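Local atomic coordinates of gamma-resorcylate decarboxylase (Polaromonas, PDB entry 4QRO), a protein that probably catalyses the metal-dependent, non-oxidative decarboxylation of gamma-resorcylate (2,6-dihydroxybenzoate) to resorcinol. Residues 8-13 with 288-293; 15-20 with 31-36; 3-8 with 54-59. One frame throughout, in Å; residues are numbered along the deposited sequence. Where two conformers were deposited one is given.

Interaction 1. Residues 8-13 with 288-293; sequences EEHFAT and WPFENI. With MN (manganese (II) ion), chain K; 38L (2-nitrobenzene-1,3-diol), chain M.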
loop_
_atom_site.group_PDB
_atom_site.type_symbol
_atom_site.label_atom_id
_atom_site.label_comp_id
_atom_site.label_asym_id
_atom_site.label_seq_id
_atom_site.Cartn_x
_atom_site.Cartn_y
_atom_site.Cartn_z
ATOM N N GLU A 8 -17.403 11.380 0.338
ATOM C CA GLU A 8 -16.112 12.025 0.139
ATOM C C GLU A 8 -16.294 13.037 -0.978
ATOM O O GLU A 8 -15.891 12.828 -2.122
ATOM C CB GLU A 8 -14.974 11.033 -0.180
ATOM C CG GLU A 8 -13.618 11.644 0.155
ATOM C CD GLU A 8 -12.423 10.763 -0.169
ATOM O OE1 GLU A 8 -11.452 11.283 -0.777
ATOM O OE2 GLU A 8 -12.419 9.588 0.247
ATOM N N GLU A 9 -16.904 14.154 -0.607
ATOM C CA GLU A 9 -17.435 15.114 -1.539
ATOM C C GLU A 9 -16.994 16.484 -0.993
ATOM O O GLU A 9 -17.437 16.944 0.077
ATOM C CB GLU A 9 -18.980 15.002 -1.638
ATOM C CG GLU A 9 -19.591 13.578 -1.559
ATOM C CD GLU A 9 -19.085 12.598 -2.622
ATOM O OE1 GLU A 9 -18.691 11.442 -2.265
ATOM O OE2 GLU A 9 -19.081 12.959 -3.823
ATOM N N HIS A 10 -16.066 17.094 -1.704
ATOM C CA HIS A 10 -15.304 18.183 -1.165
ATOM C C HIS A 10 -15.745 19.537 -1.691
ATOM O O HIS A 10 -16.242 19.654 -2.805
ATOM C CB HIS A 10 -13.825 18.010 -1.507
ATOM C CG HIS A 10 -13.220 16.729 -1.029
ATOM N ND1 HIS A 10 -13.014 16.455 0.308
ATOM C CD2 HIS A 10 -12.697 15.685 -1.717
ATOM C CE1 HIS A 10 -12.430 15.274 0.425
ATOM N NE2 HIS A 10 -12.212 14.794 -0.788
ATOM N N PHE A 11 -15.478 20.563 -0.889
ATOM C CA PHE A 11 -15.652 21.957 -1.301
ATOM C C PHE A 11 -14.502 22.754 -0.687
ATOM O O PHE A 11 -13.736 22.245 0.171
ATOM C CB PHE A 11 -16.993 22.512 -0.782
ATOM C CG PHE A 11 -17.008 22.732 0.710
ATOM C CD1 PHE A 11 -16.587 23.940 1.259
ATOM C CD2 PHE A 11 -17.342 21.700 1.569
ATOM C CE1 PHE A 11 -16.539 24.129 2.622
ATOM C CE2 PHE A 11 -17.320 21.881 2.939
ATOM C CZ PHE A 11 -16.893 23.098 3.470
ATOM N N ALA A 12 -14.377 24.006 -1.109
ATOM C CA ALA A 12 -13.375 24.911 -0.529
ATOM C C ALA A 12 -13.996 26.265 -0.215
ATOM O O ALA A 12 -14.999 26.651 -0.825
ATOM C CB ALA A 12 -12.215 25.095 -1.477
ATOM N N THR A 13 -13.410 26.950 0.763
ATOM C CA THR A 13 -13.626 28.390 0.927
ATOM C C THR A 13 -12.491 29.122 0.201
ATOM O O THR A 13 -11.485 28.500 -0.177
ATOM C CB THR A 13 -13.682 28.793 2.414
ATOM O OG1 THR A 13 -12.445 28.457 3.053
ATOM C CG2 THR A 13 -14.815 28.065 3.113
ATOM N N TRP A 288 -15.598 13.717 -5.711
ATOM C CA TRP A 288 -15.889 14.969 -6.385
ATOM C C TRP A 288 -15.294 16.065 -5.525
ATOM O O TRP A 288 -15.437 16.018 -4.299
ATOM C CB TRP A 288 -17.388 15.152 -6.565
ATOM C CG TRP A 288 -17.811 16.460 -7.175
ATOM C CD1 TRP A 288 -18.287 17.565 -6.484
ATOM C CD2 TRP A 288 -17.850 16.812 -8.561
ATOM N NE1 TRP A 288 -18.606 18.560 -7.359
ATOM C CE2 TRP A 288 -18.346 18.142 -8.641
ATOM C CE3 TRP A 288 -17.484 16.160 -9.742
ATOM C CZ2 TRP A 288 -18.532 18.810 -9.870
ATOM C CZ3 TRP A 288 -17.673 16.835 -10.982
ATOM C CH2 TRP A 288 -18.179 18.147 -11.020
ATOM N N PRO A 289 -14.612 17.038 -6.153
ATOM C CA PRO A 289 -14.493 17.307 -7.589
ATOM C C PRO A 289 -13.209 16.844 -8.252
ATOM O O PRO A 289 -12.948 17.188 -9.425
ATOM C CB PRO A 289 -14.603 18.827 -7.645
ATOM C CG PRO A 289 -13.884 19.246 -6.420
ATOM C CD PRO A 289 -14.209 18.221 -5.367
ATOM N N PHE A 290 -12.445 16.031 -7.537
ATOM C CA PHE A 290 -11.161 15.538 -8.038
ATOM C C PHE A 290 -11.386 14.341 -8.952
ATOM O O PHE A 290 -10.505 14.001 -9.783
ATOM C CB PHE A 290 -10.227 15.203 -6.857
ATOM C CG PHE A 290 -9.978 16.374 -5.949
ATOM C CD1 PHE A 290 -9.119 17.375 -6.322
ATOM C CD2 PHE A 290 -10.653 16.495 -4.729
ATOM C CE1 PHE A 290 -8.924 18.478 -5.511
ATOM C CE2 PHE A 290 -10.452 17.597 -3.901
ATOM C CZ PHE A 290 -9.575 18.575 -4.293
ATOM N N GLU A 291 -12.536 13.691 -8.758
ATOM C CA GLU A 291 -13.099 12.721 -9.686
ATOM C C GLU A 291 -14.472 13.187 -10.135
ATOM O O GLU A 291 -15.186 13.876 -9.375
ATOM C CB GLU A 291 -13.311 11.371 -9.011
ATOM C CG GLU A 291 -12.095 10.784 -8.369
ATOM C CD GLU A 291 -11.082 10.330 -9.377
ATOM O OE1 GLU A 291 -11.438 10.205 -10.577
ATOM O OE2 GLU A 291 -9.932 10.135 -8.953
ATOM N N ASN A 292 -14.853 12.791 -11.344
ATOM C CA ASN A 292 -16.195 13.071 -11.877
ATOM C C ASN A 292 -17.281 12.250 -11.215
ATOM O O ASN A 292 -17.114 11.041 -10.993
ATOM C CB ASN A 292 -16.281 12.794 -13.381
ATOM C CG ASN A 292 -15.801 13.952 -14.241
ATOM O OD1 ASN A 292 -15.185 14.916 -13.756
ATOM N ND2 ASN A 292 -16.116 13.879 -15.525
ATOM N N ILE A 293 -18.391 12.912 -10.893
ATOM C CA ILE A 293 -19.594 12.248 -10.442
ATOM C C ILE A 293 -20.061 11.198 -11.458
ATOM O O ILE A 293 -20.399 10.079 -11.063
ATOM C CB ILE A 293 -20.720 13.260 -10.116
ATOM C CG1 ILE A 293 -20.383 14.027 -8.832
ATOM C CG2 ILE A 293 -22.065 12.547 -9.951
ATOM C CD1 ILE A 293 -21.119 15.345 -8.689
HETATM MN MN MN K . -10.717 13.231 -1.383
HETATM O OAK 38L M . -8.794 12.150 -2.185
HETATM N NAG 38L M . -8.189 12.330 -3.206
HETATM O OAJ 38L M . -7.666 11.361 -3.754
HETATM C CAA 38L M . -8.102 13.639 -3.742
HETATM C CAF 38L M . -7.360 13.815 -4.907
HETATM O OAH 38L M . -7.357 12.840 -5.858
HETATM C CAE 38L M . -6.622 14.983 -5.105
HETATM C CAD 38L M . -6.665 16.007 -4.165
HETATM C CAC 38L M . -7.537 15.911 -3.084
HETATM C CAB 38L M . -8.287 14.751 -2.895
HETATM O OAI 38L M . -9.187 14.705 -1.865
#

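Interaction 2. Residues 15-20 with 31-36; sequences ETLMDS and ELRSRL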
loop_
_atom_site.group_PDB
_atom_site.type_symbol
_atom_site.label_atom_id
_atom_site.label_comp_id
_atom_site.label_asym_id
_atom_site.label_seq_id
_atom_site.Cartn_x
_atom_site.Cartn_y
_atom_site.Cartn_z
ATOM N N GLU A 15 -10.473 31.023 1.504
ATOM C CA GLU A 15 -9.396 30.836 2.463
ATOM C C GLU A 15 -8.599 29.543 2.237
ATOM O O GLU A 15 -7.390 29.550 2.406
ATOM C CB GLU A 15 -9.994 30.854 3.862
ATOM C CG GLU A 15 -8.958 30.876 4.969
ATOM C CD GLU A 15 -9.578 31.063 6.342
ATOM O OE1 GLU A 15 -8.803 31.281 7.290
ATOM O OE2 GLU A 15 -10.826 30.987 6.481
ATOM N N THR A 16 -9.266 28.443 1.854
ATOM C CA THR A 16 -8.578 27.137 1.741
ATOM C C THR A 16 -8.371 26.697 0.309
ATOM O O THR A 16 -7.736 25.673 0.057
ATOM C CB THR A 16 -9.373 26.002 2.432
ATOM O OG1 THR A 16 -10.619 25.795 1.742
ATOM C CG2 THR A 16 -9.622 26.328 3.889
ATOM N N LEU A 17 -8.904 27.467 -0.632
ATOM C CA LEU A 17 -8.916 27.083 -2.043
ATOM C C LEU A 17 -7.566 26.708 -2.620
ATOM O O LEU A 17 -7.423 25.689 -3.328
ATOM C CB LEU A 17 -9.521 28.224 -2.857
ATOM C CG LEU A 17 -9.660 28.035 -4.360
ATOM C CD1 LEU A 17 -10.612 26.889 -4.689
ATOM C CD2 LEU A 17 -10.114 29.350 -5.017
ATOM N N MET A 18 -6.562 27.527 -2.328
ATOM C CA MET A 18 -5.253 27.350 -2.958
ATOM C C MET A 18 -4.555 26.064 -2.501
ATOM O O MET A 18 -3.617 25.603 -3.153
ATOM C CB MET A 18 -4.377 28.611 -2.769
ATOM C CG MET A 18 -4.978 29.855 -3.435
ATOM S SD MET A 18 -5.667 29.554 -5.097
ATOM C CE MET A 18 -4.099 29.279 -5.948
ATOM N N ASP A 19 -5.036 25.440 -1.426
ATOM C CA ASP A 19 -4.494 24.130 -1.040
ATOM C C ASP A 19 -4.661 23.053 -2.114
ATOM O O ASP A 19 -3.856 22.123 -2.180
ATOM C CB ASP A 19 -5.136 23.666 0.251
ATOM C CG ASP A 19 -4.511 24.296 1.455
ATOM O OD1 ASP A 19 -3.739 25.264 1.304
ATOM O OD2 ASP A 19 -4.792 23.808 2.559
ATOM N N SER A 20 -5.689 23.191 -2.954
ATOM C CA SER A 20 -5.982 22.211 -4.009
ATOM C C SER A 20 -5.282 22.486 -5.347
ATOM O O SER A 20 -5.293 21.627 -6.224
ATOM C CB SER A 20 -7.505 22.080 -4.225
ATOM O OG SER A 20 -8.161 21.687 -3.021
ATOM N N GLU A 31 -11.574 24.994 -14.068
ATOM C CA GLU A 31 -12.656 24.025 -13.815
ATOM C C GLU A 31 -12.677 23.542 -12.376
ATOM O O GLU A 31 -13.747 23.550 -11.744
ATOM C CB GLU A 31 -12.555 22.798 -14.740
ATOM C CG GLU A 31 -13.510 21.658 -14.375
ATOM C CD GLU A 31 -14.965 21.924 -14.759
ATOM O OE1 GLU A 31 -15.209 22.946 -15.390
ATOM O OE2 GLU A 31 -15.876 21.121 -14.437
ATOM N N LEU A 32 -11.527 23.065 -11.875
ATOM C CA LEU A 32 -11.466 22.540 -10.523
ATOM C C LEU A 32 -11.898 23.576 -9.487
ATOM O O LEU A 32 -12.652 23.262 -8.577
ATOM C CB LEU A 32 -10.045 22.036 -10.174
ATOM C CG LEU A 32 -9.894 21.472 -8.758
ATOM C CD1 LEU A 32 -10.911 20.368 -8.532
ATOM C CD2 LEU A 32 -8.473 20.979 -8.475
ATOM N N ARG A 33 -11.365 24.786 -9.616
ATOM C CA ARG A 33 -11.748 25.945 -8.800
ATOM C C ARG A 33 -13.273 26.114 -8.740
ATOM O O ARG A 33 -13.882 26.264 -7.650
ATOM C CB ARG A 33 -11.090 27.197 -9.424
ATOM C CG ARG A 33 -11.425 28.548 -8.810
ATOM C CD ARG A 33 -10.453 29.623 -9.303
ATOM N NE ARG A 33 -10.518 29.832 -10.750
ATOM C CZ ARG A 33 -9.683 30.602 -11.442
ATOM N NH1 ARG A 33 -8.677 31.241 -10.843
ATOM N NH2 ARG A 33 -9.847 30.724 -12.748
ATOM N N SER A 34 -13.875 26.140 -9.923
ATOM C CA SER A 34 -15.328 26.344 -10.075
ATOM C C SER A 34 -16.113 25.224 -9.403
ATOM O O SER A 34 -17.130 25.489 -8.755
ATOM C CB SER A 34 -15.716 26.432 -11.551
ATOM O OG SER A 34 -15.484 25.211 -12.202
ATOM N N ARG A 35 -15.629 23.974 -9.518
ATOM C CA ARG A 35 -16.284 22.842 -8.830
ATOM C C ARG A 35 -16.138 22.953 -7.333
ATOM O O ARG A 35 -17.108 22.681 -6.594
ATOM C CB ARG A 35 -15.688 21.505 -9.253
ATOM C CG ARG A 35 -15.861 21.141 -10.706
ATOM C CD ARG A 35 -15.116 19.829 -11.028
ATOM N NE ARG A 35 -15.353 19.341 -12.364
ATOM C CZ ARG A 35 -14.987 18.150 -12.824
ATOM N NH1 ARG A 35 -14.322 17.283 -12.061
ATOM N NH2 ARG A 35 -15.318 17.819 -14.054
ATOM N N LEU A 36 -14.945 23.348 -6.870
ATOM C CA LEU A 36 -14.662 23.417 -5.435
ATOM C C LEU A 36 -15.534 24.473 -4.770
ATOM O O LEU A 36 -16.008 24.261 -3.676
ATOM C CB LEU A 36 -13.176 23.686 -5.127
ATOM C CG LEU A 36 -12.277 22.448 -5.207
ATOM C CD1 LEU A 36 -10.802 22.824 -5.315
ATOM C CD2 LEU A 36 -12.521 21.502 -4.013
#

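Interaction 3. Residues 3-8 with 54-59; sequences GKIALE and TMILSL. With MN (manganese (II) ion), chain K.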
loop_
_atom_site.group_PDB
_atom_site.type_symbol
_atom_site.label_atom_id
_atom_site.label_comp_id
_atom_site.label_asym_id
_atom_site.label_seq_id
_atom_site.Cartn_x
_atom_site.Cartn_y
_atom_site.Cartn_z
ATOM N N GLY A 3 -31.225 7.659 -5.199
ATOM C CA GLY A 3 -31.179 7.612 -3.755
ATOM C C GLY A 3 -29.811 7.341 -3.147
ATOM O O GLY A 3 -29.741 7.031 -1.956
ATOM N N LYS A 4 -28.723 7.466 -3.918
ATOM C CA LYS A 4 -27.401 7.173 -3.360
ATOM C C LYS A 4 -26.945 8.268 -2.406
ATOM O O LYS A 4 -27.360 9.443 -2.492
ATOM C CB LYS A 4 -26.324 6.959 -4.433
ATOM C CG LYS A 4 -26.512 5.699 -5.270
ATOM C CD LYS A 4 -25.395 5.486 -6.284
ATOM C CE LYS A 4 -25.299 6.578 -7.351
ATOM N NZ LYS A 4 -26.339 6.527 -8.414
ATOM N N ILE A 5 -26.110 7.847 -1.473
ATOM C CA ILE A 5 -25.504 8.742 -0.520
ATOM C C ILE A 5 -23.997 8.692 -0.773
ATOM O O ILE A 5 -23.430 7.622 -0.959
ATOM C CB ILE A 5 -25.838 8.329 0.929
ATOM C CG1 ILE A 5 -27.359 8.387 1.176
ATOM C CG2 ILE A 5 -25.050 9.179 1.916
ATOM C CD1 ILE A 5 -27.799 7.700 2.447
ATOM N N ALA A 6 -23.376 9.860 -0.817
ATOM C CA ALA A 6 -21.956 9.990 -1.137
ATOM C C ALA A 6 -21.311 10.808 -0.043
ATOM O O ALA A 6 -21.945 11.748 0.461
ATOM C CB ALA A 6 -21.810 10.622 -2.491
ATOM N N LEU A 7 -20.128 10.407 0.422
ATOM C CA LEU A 7 -19.494 11.076 1.576
ATOM C C LEU A 7 -18.002 11.400 1.516
ATOM O O LEU A 7 -17.385 11.619 2.548
ATOM C CB LEU A 7 -19.782 10.288 2.873
ATOM C CG LEU A 7 -19.311 8.833 2.948
ATOM C CD1 LEU A 7 -18.854 8.496 4.354
ATOM C CD2 LEU A 7 -20.405 7.875 2.478
ATOM N N GLU A 8 -17.403 11.380 0.338
ATOM C CA GLU A 8 -16.112 12.025 0.139
ATOM C C GLU A 8 -16.294 13.037 -0.978
ATOM O O GLU A 8 -15.891 12.828 -2.122
ATOM C CB GLU A 8 -14.974 11.033 -0.180
ATOM C CG GLU A 8 -13.618 11.644 0.155
ATOM C CD GLU A 8 -12.423 10.763 -0.169
ATOM O OE1 GLU A 8 -11.452 11.283 -0.777
ATOM O OE2 GLU A 8 -12.419 9.588 0.247
ATOM N N THR A 54 -27.944 12.523 -1.501
ATOM C CA THR A 54 -27.284 13.180 -0.372
ATOM C C THR A 54 -25.783 13.171 -0.563
ATOM O O THR A 54 -25.205 12.136 -0.863
ATOM C CB THR A 54 -27.571 12.443 0.955
ATOM O OG1 THR A 54 -28.983 12.390 1.191
ATOM C CG2 THR A 54 -26.855 13.135 2.138
ATOM N N MET A 55 -25.167 14.333 -0.442
ATOM C CA MET A 55 -23.725 14.427 -0.300
ATOM C C MET A 55 -23.425 14.910 1.107
ATOM O O MET A 55 -24.007 15.895 1.595
ATOM C CB MET A 55 -23.129 15.450 -1.290
ATOM C CG MET A 55 -22.832 14.931 -2.676
ATOM S SD MET A 55 -21.925 16.238 -3.529
ATOM C CE MET A 55 -21.473 15.365 -5.032
ATOM N N ILE A 56 -22.514 14.214 1.760
ATOM C CA ILE A 56 -22.026 14.642 3.017
ATOM C C ILE A 56 -20.743 15.387 2.660
ATOM O O ILE A 56 -19.812 14.817 2.105
ATOM C CB ILE A 56 -21.777 13.469 3.957
ATOM C CG1 ILE A 56 -23.042 12.581 4.041
ATOM C CG2 ILE A 56 -21.373 13.982 5.323
ATOM C CD1 ILE A 56 -22.922 11.446 5.033
ATOM N N LEU A 57 -20.731 16.683 2.936
ATOM C CA LEU A 57 -19.734 17.583 2.388
ATOM C C LEU A 57 -18.554 17.736 3.333
ATOM O O LEU A 57 -18.713 17.692 4.546
ATOM C CB LEU A 57 -20.371 18.960 2.128
ATOM C CG LEU A 57 -21.485 19.061 1.081
ATOM C CD1 LEU A 57 -22.070 20.463 1.112
ATOM C CD2 LEU A 57 -20.979 18.707 -0.314
ATOM N N SER A 58 -17.364 17.913 2.771
ATOM C CA SER A 58 -16.168 18.185 3.577
ATOM C C SER A 58 -15.236 19.166 2.884
ATOM O O SER A 58 -15.093 19.165 1.653
ATOM C CB SER A 58 -15.376 16.876 3.875
ATOM O OG SER A 58 -14.915 16.275 2.660
ATOM N N LEU A 59 -14.538 19.935 3.713
ATOM C CA LEU A 59 -13.528 20.874 3.282
ATOM C C LEU A 59 -12.385 20.127 2.590
ATOM O O LEU A 59 -12.148 18.935 2.831
ATOM C CB LEU A 59 -13.012 21.635 4.518
ATOM C CG LEU A 59 -12.156 22.897 4.390
ATOM C CD1 LEU A 59 -12.933 23.957 3.647
ATOM C CD2 LEU A 59 -11.739 23.399 5.763
HETATM MN MN MN K . -10.717 13.231 -1.383
HETATM O O HOH W 1 -17.157 14.485 2.319
#

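Interaction 1. Residues 8-13 with 288-293
His10 and Phe290 meet with their side chains crossing at about a right angle. CD2 of His10 lies in plane at the edge of the Phe290 ring, 3.7 Å from Phe290 CE2, and the two ring planes are 64° apart. One face of the phenyl ring is given to the inhibitor, 2-nitrobenzene-1,3-diol, whose CAC sits over the ring centre, 3.4 Å above its plane. CG of His10 lies anti to the carbonyl carbon (chi1 -57°), and with the ring turned from there NE2 binds the manganese ion at 2.2 Å. Glu8 reaches the same metal from two residues earlier, through OE1. His164 and Asp287 are the other protein ligands, and Tyr162 and Ser262 hold the second oxygen of Glu8, OE2. On the backbone, His10 N gives a nearly straight hydrogen bond to Trp288 O, 2.9 Å long. Pro289 follows a cis peptide bond and sets CD 3.6 Å from His10 O. Replacing Phe290 by an alanine would probably leave the inhibitor ring without its aromatic packing partner and less firmly held. The inhibitor chelates manganese through a nitro oxygen, OAK, and a hydroxyl oxygen, OAI, consistent with a substrate bound through its carboxylate and neighbouring hydroxyl.

Interaction 2. Residues 15-20 with 31-36
Leu17 meets the helix 31-36 at two places, one for each methyl. With CG anti to the backbone N (chi1 -179°), both methyls reach the helix. In one of the two conformers of Arg33, CD2 of Leu17 lies 4.1 Å from Arg33 CG, on the aliphatic base of that exposed side chain. CD1 lies 4.1 Å from CD1 of Leu36, and the two leucines meet at a slant. Trp29, one turn before Arg33, also packs on Leu17. Past Leu17 the chain stays helical in its angles, and Ser20 N bonds back to Leu17 O at 3.1 Å. This short turn and the helix 29-37 belong to the connection that leaves strand 4-11 and leads on to strand 52-59 in the amidohydrolase barrel. The CB of Ser20 is directed toward the helix. It is 3.6 Å from CD1 of Leu36, while Ser20 OG is hydrogen-bonded to Asn60. The carbonyl oxygen of Ser20 lies 3.9 Å from the methyl CD2 of Leu32. No hydrogen bond joins the two segments. Ser20 also touches Phe290, and its side chain comes within about 6 Å of the bound inhibitor. Leu36 packs on Pro289 as well.

Interaction 3. Residues 3-8 with 54-59
The peptide carbonyl of Lys4 takes the N-H of Thr54 in its own plane, with Thr54 N 3.3 Å from Lys4 O. The next peptide groups meet more closely. Ala6 N bonds to Thr54 O at 2.9 Å, and Ile56 N bonds to Ala6 O at 2.8 Å. Ala6 therefore grips two residues of the neighbouring strand, Thr54 and Ile56, on either side of Met55. One face of the sheet carries Ile5 and Thr54, which lie side by side and point the same way, with Ile5 CG1 4.1 Å from Thr54 CB. The opposite face carries Ala6 and Met55, with Ala6 CB 4.4 Å from Met55 CG. The strands run parallel, 9° apart, as the first two strands of the barrel joined by a beta-alpha-beta crossover. Helix 307-321 packs on Ile5 through Trp315, Ala318 and Gln319, while Met55 touches helix 42-49. Further along, Leu7 CB lies 3.9 Å from Ile56 CB. CG of Leu7 stands between its backbone N and carbonyl carbon (chi1 59°), and the rest of the side chain touches Phe322. Beyond Ala6 no direct hydrogen bond joins these segments. A water bridges the strands there, 2.7 Å from Ile56 O, with a weak bond to Leu7 O and a bond to Ser58 OG.

In the fold
All three contacts are mainly buried, but their chemistry differs. Interaction 3 is backbone pairing within the sheet, with mostly apolar side chains on its faces. Interaction 1 uses the next residues of the same strand, shares Glu8 with it, and turns to metal and ligand binding. Ser58 extends the pairing into interaction 1 through backbone bonds with Glu9 and Phe11. Interaction 2 is apolar contact between a helical turn and a helix, with exposed Arg33 at its margin. It touches interaction 1 through Arg35, which probably hydrogen-bonds to Pro289 and Asn292. Interactions 1 and 2 also reach the second subunit, whereas no other protein chain touches interaction 3.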